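Local coordinates for mandelate racemase/muconate lactonizing enzyme-like protein (Rubrobacter xylanophilus DSM 9941, PDB 2QQ6) that binds magnesium and, as a member of the enolase superfamily, may act as a lyase, at residues 127-132 against 168-173; 214-219 against 241-246; 232-237 against 260-265; 252-257 against 282-287. All blocks are in the same frame, centred on the assembly; numbering follows the deposited sequence.

Contact 1 of 4, residues 127-132 against 168-173; sequences DCNAGT and IKLDVD
The backbone N of Cys-128 donates to Lys-169 O at 2.7 Å, a nearly straight bond that meets the oxygen in the carbonyl plane. It fastens the end of strand 121-127 to the parallel strand 167-171, where Asp-127 pairs with Lys-169 across the sheet. Both of these side chains leave on the same sheet face with CG anti to the backbone N (chi1 -171° and -178°). Asp-127 OD2 therefore lies beside the methylene chain of Lys-169, 3.0 Å from CD, while NZ runs on past it and remains 4.2 Å from OD2, beyond salt-bridge range. The extended lysine ends on Glu-242, with a salt bridge to that magnesium ligand, and also bonds to Tyr-125. On the sheet's other side Cys-128 SG rests against Ile-168 CG1 at 3.7 Å, beneath helix 149-162. Asn-129 leans its amide over the Asp-171 carboxylate, the two planes only 25° apart. Asp-171 OD2 is held by a hydrogen bond from His-139. An alanine here would keep CB but remove the amide, and would probably open a gap over the Asp-171 carboxylate and beside Leu-170. Just beyond, Asn-129 O takes both the backbone N and OG1 of Thr-132 from the same face of its plane, fixing the turn that leaves the strand. With two acids and a lysine gathered at these strand ends, the contact forms a polar wall beside the magnesium site, and Lys-169, lying along Asp-127 and ending on Glu-242, links the wall to the metal.

Contact 2 of 4, residues 214-219 against 241-246; sequences AIDMHG and LEEPTP. With MG (magnesium ion), chain D.
Ile-215 pairs with Leu-241 and Asp-216 with Glu-242 in parallel register, held by Glu-242 N to Ile-215 O (2.7 Å) and Met-217 N to Glu-242 O (2.9 Å). Asp-216 and Glu-242 leave the same face, each with CG anti to the backbone N (chi1 -162° for both), and converge on the magnesium ion. Asp-216 OD2 and Glu-242 OE2 each bind it at 2.2 Å, their carboxylate planes turned 50° apart; Glu-268 adds a third carboxylate, and the metal probably offsets the repulsion among them. The other oxygen of Asp-216 closes an Asx turn: OD1 accepts His-218 N at 2.6 Å from above the carboxylate plane, which, with the metal bond at OD2, helps to fix the rotation of the group. Glu-242 OE1 in turn is bridged to Lys-169. The His-218 ring sets one face over Asp-216 CG, offset toward the rim, and bonds through ND1 to Asp-173. On the opposite sheet face Ile-215 CG2 meets Leu-241 CD1 at 3.9 Å, and selenomethionine Met-217 continues this apolar layer toward Pro-244. Helix 223-233, the crossover of this beta-alpha-beta unit, covers that layer with Met-233 and Phe-229, strand 167-171 flanks Asp-216, and helix 250-257 packs on Pro-244.

Contact 3 of 4, residues 232-237 against 260-265; sequences AMEPFG and TSTPIC
The two backbones come nearest where Glu-234, near the end of helix 223-233, passes Thr-262, with 5.2 Å between their CA atoms; the bonds that join them run through the glutamate side chain. Glu-234 sets CG anti to its own carbonyl carbon (chi1 -53°) and then extends, which carries one carboxylate oxygen into the turn at 260-262. There OE2 accepts from two donors. Thr-260 OG1 gives its proton at a modelled 2.4 Å, a length not to be pressed at this resolution, and Ser-261 N donates at 2.9 Å with an N-H...O angle of 158°. The amide arrives on the anti side of OE2, 33° out of the carboxylate plane, and the two donors together limit how the carboxylate can turn. The glutamate and Thr-260 side chains run past each other in opposite directions, so the glutamate CG also lies against the threonine hydroxyl. Thr-260 OG1 has a second task: it accepts Thr-262 N at 3.3 Å, closing an ST turn that folds the segment before it straightens into strand 264-266. Thr-262 points its hydroxyl toward the helix end, where OG1 bonds to Ala-230 O and touches Met-233 CB at 3.7 Å. Its methyl CG2 comes within 3.8 Å of the same CB, and both residues also pack on Leu-241. Partly exposed at its acidic end and buried at Met-233 and Thr-262, the contact ties the end of a helix to the turn leading into a strand, at the N-terminal ends of the strands in a beta/alpha barrel, away from the magnesium-bearing rim.

Contact 4 of 4, residues 252-257 against 282-287; sequences ALAEVR and KRAVDY
Arg-257, on helix 250-257 of the beta/alpha barrel, forms a salt bridge to Asp-286 in the loop that leads from helix 272-282 to strand 287-288. Its NE donates to Asp-286 OD2 at 2.5 Å, straight at 165°; the oxygen lies in the guanidinium plane, but NE comes from well above the carboxylate plane, the two groups being turned 65° apart. NH2 faces OD1 as a second donor, though its modelled position is less certain. An extended chain with CG anti to the backbone N (chi1 -177°) carries the guanidinium along the loop, with Arg-257 CD 3.4 Å from Ala-284 O. A leucine in its place would probably leave Asp-286 without its positive mate and set that carboxylate freer to turn. Asp-286 OD2 would still keep its other donor, Ile-264 N on strand 264-266. One turn of helix earlier the packing is apolar: Ala-254 CB meets Ala-284 CB at 3.7 Å, the small side chains letting helix and loop approach to 4.1 Å between their CA atoms. Leu-253 CD2 lies 4.2 Å from Ala-284 CB and then reaches Val-285 CG1, with Ile-264 and Pro-244 also around this leucine. Further out, Arg-283 takes positive phi in a Schellman motif that ends helix 272-282 and turns the chain toward Ala-284, while Lys-282 bridges to Asp-251. Over one face of the Arg-257 guanidinium, above its centre, sits Val-285 O, 3.4 Å from the plane.

The four contacts follow the barrel wall round from strand 121-127 to strand 287-288. Contacts 1 and 2, their centres about 11 Å apart, share the metal rim: Leu-170 O probably accepts Asp-216 N at 2.7 Å, and the Lys-169 side chain comes within about 3 Å of the magnesium ion. Contact 3 lies about 12 Å from contact 2, centre to centre, and joins it through a probable bond from Leu-241 N to Pro-263 O. Contact 4, with its centre about 13 Å from that of contact 3, takes over at Ile-264, whose O probably accepts Asp-286 N at 2.6 Å. Contacts 1 and 4 stay about 11 Å apart at their nearest atoms.

Contact 1 of 4, residues 127-132 against 168-173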
# COMPACT_ATOMS: atom_id res chain seq x y z
N ASP B 127 -24.88 -2.10 9.10
CA ASP B 127 -24.61 -0.85 8.41
C ASP B 127 -25.91 -0.51 7.67
O ASP B 127 -26.39 -1.29 6.86
CB ASP B 127 -23.44 -1.03 7.43
CG ASP B 127 -22.96 0.28 6.85
OD1 ASP B 127 -23.69 0.89 6.03
OD2 ASP B 127 -21.84 0.72 7.22
N CYS B 128 -26.48 0.65 7.98
CA CYS B 128 -27.73 1.03 7.33
C CYS B 128 -27.50 2.00 6.21
O CYS B 128 -28.18 3.00 6.10
CB CYS B 128 -28.67 1.67 8.35
SG CYS B 128 -29.11 0.60 9.72
N ASN B 129 -26.52 1.70 5.36
CA ASN B 129 -26.20 2.56 4.22
C ASN B 129 -25.61 1.69 3.11
O ASN B 129 -25.06 2.20 2.13
CB ASN B 129 -25.19 3.63 4.65
CG ASN B 129 -25.71 5.04 4.44
OD1 ASN B 129 -25.95 5.47 3.31
ND2 ASN B 129 -25.90 5.78 5.54
N ALA B 130 -25.76 0.38 3.29
CA ALA B 130 -25.23 -0.63 2.38
C ALA B 130 -25.43 -0.47 0.87
O ALA B 130 -24.51 -0.73 0.09
CB ALA B 130 -25.76 -2.00 2.83
N GLY B 131 -26.61 -0.05 0.43
CA GLY B 131 -26.84 0.08 -1.01
C GLY B 131 -26.42 1.38 -1.69
O GLY B 131 -26.34 1.43 -2.92
N THR B 132 -26.16 2.42 -0.89
CA THR B 132 -25.77 3.76 -1.37
C THR B 132 -24.36 3.79 -1.93
O THR B 132 -23.94 4.79 -2.54
CB THR B 132 -25.79 4.79 -0.22
OG1 THR B 132 -26.74 4.39 0.78
CG2 THR B 132 -26.13 6.19 -0.77
N ILE B 168 -26.54 -0.36 15.17
CA ILE B 168 -26.72 0.23 13.85
C ILE B 168 -25.59 1.16 13.44
O ILE B 168 -25.04 1.87 14.28
CB ILE B 168 -28.06 1.00 13.83
CG1 ILE B 168 -29.18 0.07 13.39
CG2 ILE B 168 -27.97 2.21 12.93
CD1 ILE B 168 -29.27 -1.21 14.19
N LYS B 169 -25.24 1.18 12.15
CA LYS B 169 -24.21 2.09 11.64
C LYS B 169 -24.79 3.00 10.56
O LYS B 169 -25.51 2.55 9.68
CB LYS B 169 -23.02 1.32 11.07
CG LYS B 169 -21.88 2.22 10.56
CD LYS B 169 -20.79 1.37 9.90
CE LYS B 169 -19.47 2.12 9.73
NZ LYS B 169 -18.33 1.21 9.40
N LEU B 170 -24.43 4.29 10.62
CA LEU B 170 -24.94 5.28 9.68
C LEU B 170 -23.95 6.31 9.13
O LEU B 170 -23.00 6.70 9.82
CB LEU B 170 -26.09 6.04 10.34
CG LEU B 170 -27.44 5.67 9.77
CD1 LEU B 170 -28.52 5.94 10.79
CD2 LEU B 170 -27.66 6.43 8.46
N ASP B 171 -24.19 6.75 7.90
CA ASP B 171 -23.33 7.74 7.24
C ASP B 171 -23.90 9.13 7.39
O ASP B 171 -25.09 9.29 7.60
CB ASP B 171 -23.20 7.47 5.75
CG ASP B 171 -22.51 6.16 5.46
OD1 ASP B 171 -21.71 5.70 6.30
OD2 ASP B 171 -22.76 5.60 4.37
N VAL B 172 -23.04 10.14 7.25
CA VAL B 172 -23.48 11.53 7.36
C VAL B 172 -22.67 12.48 6.49
O VAL B 172 -22.66 13.69 6.72
CB VAL B 172 -23.43 12.03 8.83
CG1 VAL B 172 -24.35 11.20 9.69
CG2 VAL B 172 -22.01 11.97 9.36
N ASP B 173 -22.00 11.93 5.48
CA ASP B 173 -21.20 12.72 4.55
C ASP B 173 -21.81 12.76 3.14
O ASP B 173 -22.22 11.73 2.58
CB ASP B 173 -19.75 12.21 4.50
CG ASP B 173 -19.62 10.80 3.93
OD1 ASP B 173 -20.20 9.87 4.52
OD2 ASP B 173 -18.94 10.61 2.90

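Contact 2 of 4, residues 214-219 against 241-246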
# COMPACT_ATOMS: atom_id res chain seq x y z
N ALA B 214 -23.70 3.88 15.78
CA ALA B 214 -22.42 4.47 15.45
C ALA B 214 -22.57 5.19 14.11
O ALA B 214 -23.42 4.82 13.30
CB ALA B 214 -21.34 3.39 15.37
N ILE B 215 -21.74 6.21 13.90
CA ILE B 215 -21.78 7.05 12.70
C ILE B 215 -20.44 7.21 11.96
O ILE B 215 -19.42 7.53 12.57
CB ILE B 215 -22.31 8.44 13.09
CG1 ILE B 215 -23.77 8.31 13.52
CG2 ILE B 215 -22.10 9.44 11.96
CD1 ILE B 215 -24.38 9.59 14.04
N ASP B 216 -20.46 6.99 10.65
CA ASP B 216 -19.25 7.08 9.82
C ASP B 216 -19.20 8.40 9.08
O ASP B 216 -20.22 8.87 8.56
CB ASP B 216 -19.23 5.94 8.80
CG ASP B 216 -17.85 5.68 8.21
OD1 ASP B 216 -17.01 6.60 8.15
OD2 ASP B 216 -17.62 4.54 7.77
N MSE B 217 -18.02 9.01 9.04
CA MSE B 217 -17.81 10.27 8.32
C MSE B 217 -16.93 10.06 7.10
O MSE B 217 -16.59 11.00 6.40
CB MSE B 217 -17.17 11.30 9.24
CG MSE B 217 -18.04 11.73 10.40
SE MSE B 217 -17.40 13.41 11.29
CE MSE B 217 -16.65 12.65 12.89
N HIS B 218 -16.55 8.81 6.86
CA HIS B 218 -15.71 8.44 5.73
C HIS B 218 -14.50 9.34 5.55
O HIS B 218 -14.05 9.57 4.43
CB HIS B 218 -16.55 8.39 4.46
CG HIS B 218 -17.47 7.21 4.41
ND1 HIS B 218 -18.83 7.33 4.22
CD2 HIS B 218 -17.24 5.89 4.63
CE1 HIS B 218 -19.40 6.14 4.33
NE2 HIS B 218 -18.45 5.25 4.58
N GLY B 219 -13.98 9.83 6.68
CA GLY B 219 -12.82 10.71 6.73
C GLY B 219 -12.67 11.70 5.59
O GLY B 219 -11.82 11.52 4.72
N LEU B 241 -17.78 7.63 16.80
CA LEU B 241 -17.82 8.48 15.62
C LEU B 241 -16.63 8.04 14.78
O LEU B 241 -15.48 8.16 15.21
CB LEU B 241 -17.71 9.94 16.04
CG LEU B 241 -17.88 10.99 14.95
CD1 LEU B 241 -19.09 10.68 14.12
CD2 LEU B 241 -17.98 12.36 15.60
N GLU B 242 -16.91 7.52 13.59
CA GLU B 242 -15.91 6.98 12.66
C GLU B 242 -15.22 7.96 11.70
O GLU B 242 -15.87 8.72 10.99
CB GLU B 242 -16.57 5.84 11.85
CG GLU B 242 -15.63 4.86 11.14
CD GLU B 242 -16.36 3.62 10.59
OE1 GLU B 242 -17.09 2.97 11.36
OE2 GLU B 242 -16.22 3.29 9.40
N GLU B 243 -13.90 7.91 11.70
CA GLU B 243 -13.06 8.73 10.83
C GLU B 243 -13.48 10.15 10.45
O GLU B 243 -13.93 10.38 9.34
CB GLU B 243 -12.80 7.98 9.51
CG GLU B 243 -12.23 6.57 9.64
CD GLU B 243 -12.09 5.88 8.30
OE1 GLU B 243 -13.09 5.84 7.55
OE2 GLU B 243 -10.98 5.38 7.98
N PRO B 244 -13.33 11.12 11.36
CA PRO B 244 -13.71 12.49 10.99
C PRO B 244 -12.71 13.10 10.02
O PRO B 244 -13.06 13.92 9.19
CB PRO B 244 -13.72 13.22 12.33
CG PRO B 244 -12.69 12.48 13.11
CD PRO B 244 -13.01 11.04 12.79
N THR B 245 -11.45 12.71 10.12
CA THR B 245 -10.43 13.27 9.24
C THR B 245 -9.87 12.21 8.30
O THR B 245 -10.10 11.02 8.50
CB THR B 245 -9.26 13.92 10.05
OG1 THR B 245 -8.81 13.03 11.08
CG2 THR B 245 -9.72 15.24 10.66
N PRO B 246 -9.14 12.64 7.26
CA PRO B 246 -8.51 11.76 6.26
C PRO B 246 -7.60 10.75 6.97
O PRO B 246 -6.97 11.07 7.98
CB PRO B 246 -7.74 12.73 5.38
CG PRO B 246 -8.56 13.96 5.44
CD PRO B 246 -8.93 14.05 6.89
MG MG D . -16.29 2.81 7.25

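Contact 3 of 4, residues 232-237 against 260-265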
# COMPACT_ATOMS: atom_id res chain seq x y z
N ALA B 232 -20.89 18.32 18.57
CA ALA B 232 -22.33 18.22 18.44
C ALA B 232 -22.81 16.78 18.60
O ALA B 232 -23.96 16.54 18.93
CB ALA B 232 -22.78 18.78 17.10
N MSE B 233 -21.93 15.83 18.36
CA MSE B 233 -22.32 14.43 18.49
C MSE B 233 -22.38 14.00 19.94
O MSE B 233 -22.84 12.89 20.25
CB MSE B 233 -21.34 13.54 17.73
CG MSE B 233 -21.59 13.56 16.23
SE MSE B 233 -23.48 13.05 15.85
CE MSE B 233 -24.31 14.85 15.72
N GLU B 234 -21.95 14.87 20.85
CA GLU B 234 -21.94 14.53 22.26
C GLU B 234 -23.29 14.15 22.89
O GLU B 234 -23.40 13.15 23.58
CB GLU B 234 -21.26 15.65 23.07
CG GLU B 234 -19.89 16.01 22.53
CD GLU B 234 -19.06 16.91 23.45
OE1 GLU B 234 -19.62 17.79 24.12
OE2 GLU B 234 -17.83 16.73 23.47
N PRO B 235 -24.34 14.94 22.64
CA PRO B 235 -25.63 14.59 23.24
C PRO B 235 -26.33 13.28 22.84
O PRO B 235 -27.16 12.76 23.58
CB PRO B 235 -26.48 15.82 22.91
CG PRO B 235 -25.49 16.92 22.94
CD PRO B 235 -24.35 16.32 22.15
N PHE B 236 -25.99 12.73 21.67
CA PHE B 236 -26.67 11.52 21.22
C PHE B 236 -26.11 10.19 21.72
O PHE B 236 -26.58 9.13 21.29
CB PHE B 236 -26.71 11.49 19.69
CG PHE B 236 -27.29 12.74 19.08
CD1 PHE B 236 -26.48 13.84 18.80
CD2 PHE B 236 -28.66 12.83 18.82
CE1 PHE B 236 -27.03 15.00 18.27
CE2 PHE B 236 -29.20 13.99 18.29
CZ PHE B 236 -28.38 15.08 18.02
N GLY B 237 -25.13 10.25 22.61
CA GLY B 237 -24.51 9.04 23.13
C GLY B 237 -24.22 8.01 22.06
O GLY B 237 -24.59 6.84 22.20
N THR B 260 -13.47 16.11 21.86
CA THR B 260 -14.80 15.80 22.34
C THR B 260 -14.91 14.61 23.29
O THR B 260 -13.93 13.92 23.56
CB THR B 260 -15.71 15.60 21.12
OG1 THR B 260 -17.08 15.59 21.53
CG2 THR B 260 -15.35 14.30 20.40
N SER B 261 -16.11 14.40 23.81
CA SER B 261 -16.42 13.30 24.70
C SER B 261 -17.06 12.20 23.85
O SER B 261 -17.47 11.16 24.35
CB SER B 261 -17.39 13.75 25.80
OG SER B 261 -18.67 14.11 25.28
N THR B 262 -17.17 12.47 22.56
CA THR B 262 -17.74 11.50 21.64
C THR B 262 -16.62 10.50 21.33
O THR B 262 -15.52 10.90 20.93
CB THR B 262 -18.20 12.18 20.33
OG1 THR B 262 -19.07 13.28 20.64
CG2 THR B 262 -18.97 11.19 19.46
N PRO B 263 -16.88 9.19 21.51
CA PRO B 263 -15.88 8.14 21.24
C PRO B 263 -15.40 8.12 19.79
O PRO B 263 -16.20 8.12 18.86
CB PRO B 263 -16.62 6.86 21.60
CG PRO B 263 -17.67 7.33 22.57
CD PRO B 263 -18.14 8.60 21.96
N ILE B 264 -14.09 8.11 19.62
CA ILE B 264 -13.51 8.10 18.29
C ILE B 264 -13.05 6.71 17.93
O ILE B 264 -12.38 6.04 18.71
CB ILE B 264 -12.30 9.05 18.18
CG1 ILE B 264 -12.71 10.48 18.58
CG2 ILE B 264 -11.72 9.01 16.76
CD1 ILE B 264 -13.93 11.03 17.86
N CYS B 265 -13.44 6.27 16.74
CA CYS B 265 -13.08 4.96 16.27
C CYS B 265 -12.50 5.05 14.87
O CYS B 265 -12.96 5.87 14.07
CB CYS B 265 -14.29 4.02 16.24
SG CYS B 265 -13.95 2.50 15.32

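Contact 4 of 4, residues 252-257 against 282-287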
# COMPACT_ATOMS: atom_id res chain seq x y z
N ALA B 252 -3.79 14.10 13.62
CA ALA B 252 -5.00 14.88 13.43
C ALA B 252 -6.18 14.18 14.08
O ALA B 252 -6.96 14.80 14.82
CB ALA B 252 -5.25 15.06 11.95
N LEU B 253 -6.30 12.88 13.80
CA LEU B 253 -7.37 12.07 14.36
C LEU B 253 -7.28 12.14 15.87
O LEU B 253 -8.30 12.21 16.56
CB LEU B 253 -7.22 10.62 13.92
CG LEU B 253 -8.25 9.65 14.48
CD1 LEU B 253 -9.64 9.99 13.99
CD2 LEU B 253 -7.88 8.26 14.05
N ALA B 254 -6.05 12.14 16.37
CA ALA B 254 -5.81 12.21 17.81
C ALA B 254 -6.19 13.59 18.37
O ALA B 254 -6.71 13.70 19.49
CB ALA B 254 -4.36 11.90 18.10
N GLU B 255 -5.94 14.63 17.59
CA GLU B 255 -6.26 15.98 18.02
C GLU B 255 -7.76 16.11 18.17
O GLU B 255 -8.25 16.80 19.06
CB GLU B 255 -5.73 17.01 17.03
CG GLU B 255 -5.94 18.45 17.52
CD GLU B 255 -5.35 19.49 16.59
OE1 GLU B 255 -4.10 19.55 16.48
OE2 GLU B 255 -6.12 20.24 15.95
N VAL B 256 -8.50 15.46 17.28
CA VAL B 256 -9.94 15.50 17.35
C VAL B 256 -10.45 14.75 18.59
O VAL B 256 -11.33 15.23 19.30
CB VAL B 256 -10.58 14.86 16.08
CG1 VAL B 256 -12.09 14.78 16.24
CG2 VAL B 256 -10.24 15.66 14.85
N ARG B 257 -9.88 13.58 18.85
CA ARG B 257 -10.29 12.77 19.98
C ARG B 257 -10.13 13.50 21.31
O ARG B 257 -10.93 13.29 22.24
CB ARG B 257 -9.50 11.46 20.02
CG ARG B 257 -9.95 10.55 21.14
CD ARG B 257 -9.24 9.21 21.22
NE ARG B 257 -9.94 8.34 22.17
CZ ARG B 257 -9.42 7.87 23.30
NH1 ARG B 257 -8.17 8.15 23.64
NH2 ARG B 257 -10.16 7.11 24.09
N LYS B 282 -0.12 7.09 19.52
CA LYS B 282 -0.67 8.43 19.61
C LYS B 282 -1.93 8.52 20.46
O LYS B 282 -2.43 9.61 20.70
CB LYS B 282 -1.00 8.97 18.22
CG LYS B 282 0.18 9.47 17.41
CD LYS B 282 0.75 8.42 16.48
CE LYS B 282 1.37 9.06 15.25
NZ LYS B 282 2.37 10.09 15.61
N ARG B 283 -2.44 7.38 20.92
CA ARG B 283 -3.67 7.36 21.72
C ARG B 283 -4.77 8.06 20.92
O ARG B 283 -5.43 8.98 21.43
CB ARG B 283 -3.47 8.11 23.04
CG ARG B 283 -2.30 7.69 23.90
CD ARG B 283 -2.05 8.77 24.97
NE ARG B 283 -2.02 10.11 24.38
CZ ARG B 283 -1.75 11.25 25.03
NH1 ARG B 283 -1.47 11.23 26.34
NH2 ARG B 283 -1.76 12.41 24.38
N ALA B 284 -4.98 7.64 19.68
CA ALA B 284 -5.96 8.29 18.82
C ALA B 284 -7.35 7.68 18.74
O ALA B 284 -8.24 8.28 18.15
CB ALA B 284 -5.39 8.41 17.41
N VAL B 285 -7.55 6.50 19.32
CA VAL B 285 -8.85 5.84 19.24
C VAL B 285 -9.43 5.35 20.53
O VAL B 285 -8.71 5.01 21.46
CB VAL B 285 -8.80 4.61 18.34
CG1 VAL B 285 -8.39 4.99 16.94
CG2 VAL B 285 -7.84 3.60 18.91
N ASP B 286 -10.75 5.31 20.57
CA ASP B 286 -11.46 4.78 21.71
C ASP B 286 -11.72 3.34 21.32
O ASP B 286 -11.74 2.45 22.16
CB ASP B 286 -12.78 5.53 21.91
CG ASP B 286 -12.60 6.83 22.65
OD1 ASP B 286 -12.65 6.81 23.91
OD2 ASP B 286 -12.39 7.87 21.98
N TYR B 287 -11.91 3.12 20.02
CA TYR B 287 -12.15 1.80 19.44
C TYR B 287 -11.23 1.60 18.25
O TYR B 287 -10.76 2.56 17.65
CB TYR B 287 -13.57 1.67 18.92
CG TYR B 287 -14.63 1.56 19.97
CD1 TYR B 287 -15.09 2.68 20.66
CD2 TYR B 287 -15.19 0.32 20.28
CE1 TYR B 287 -16.06 2.56 21.63
CE2 TYR B 287 -16.16 0.20 21.25
CZ TYR B 287 -16.59 1.32 21.92
OH TYR B 287 -17.54 1.20 22.88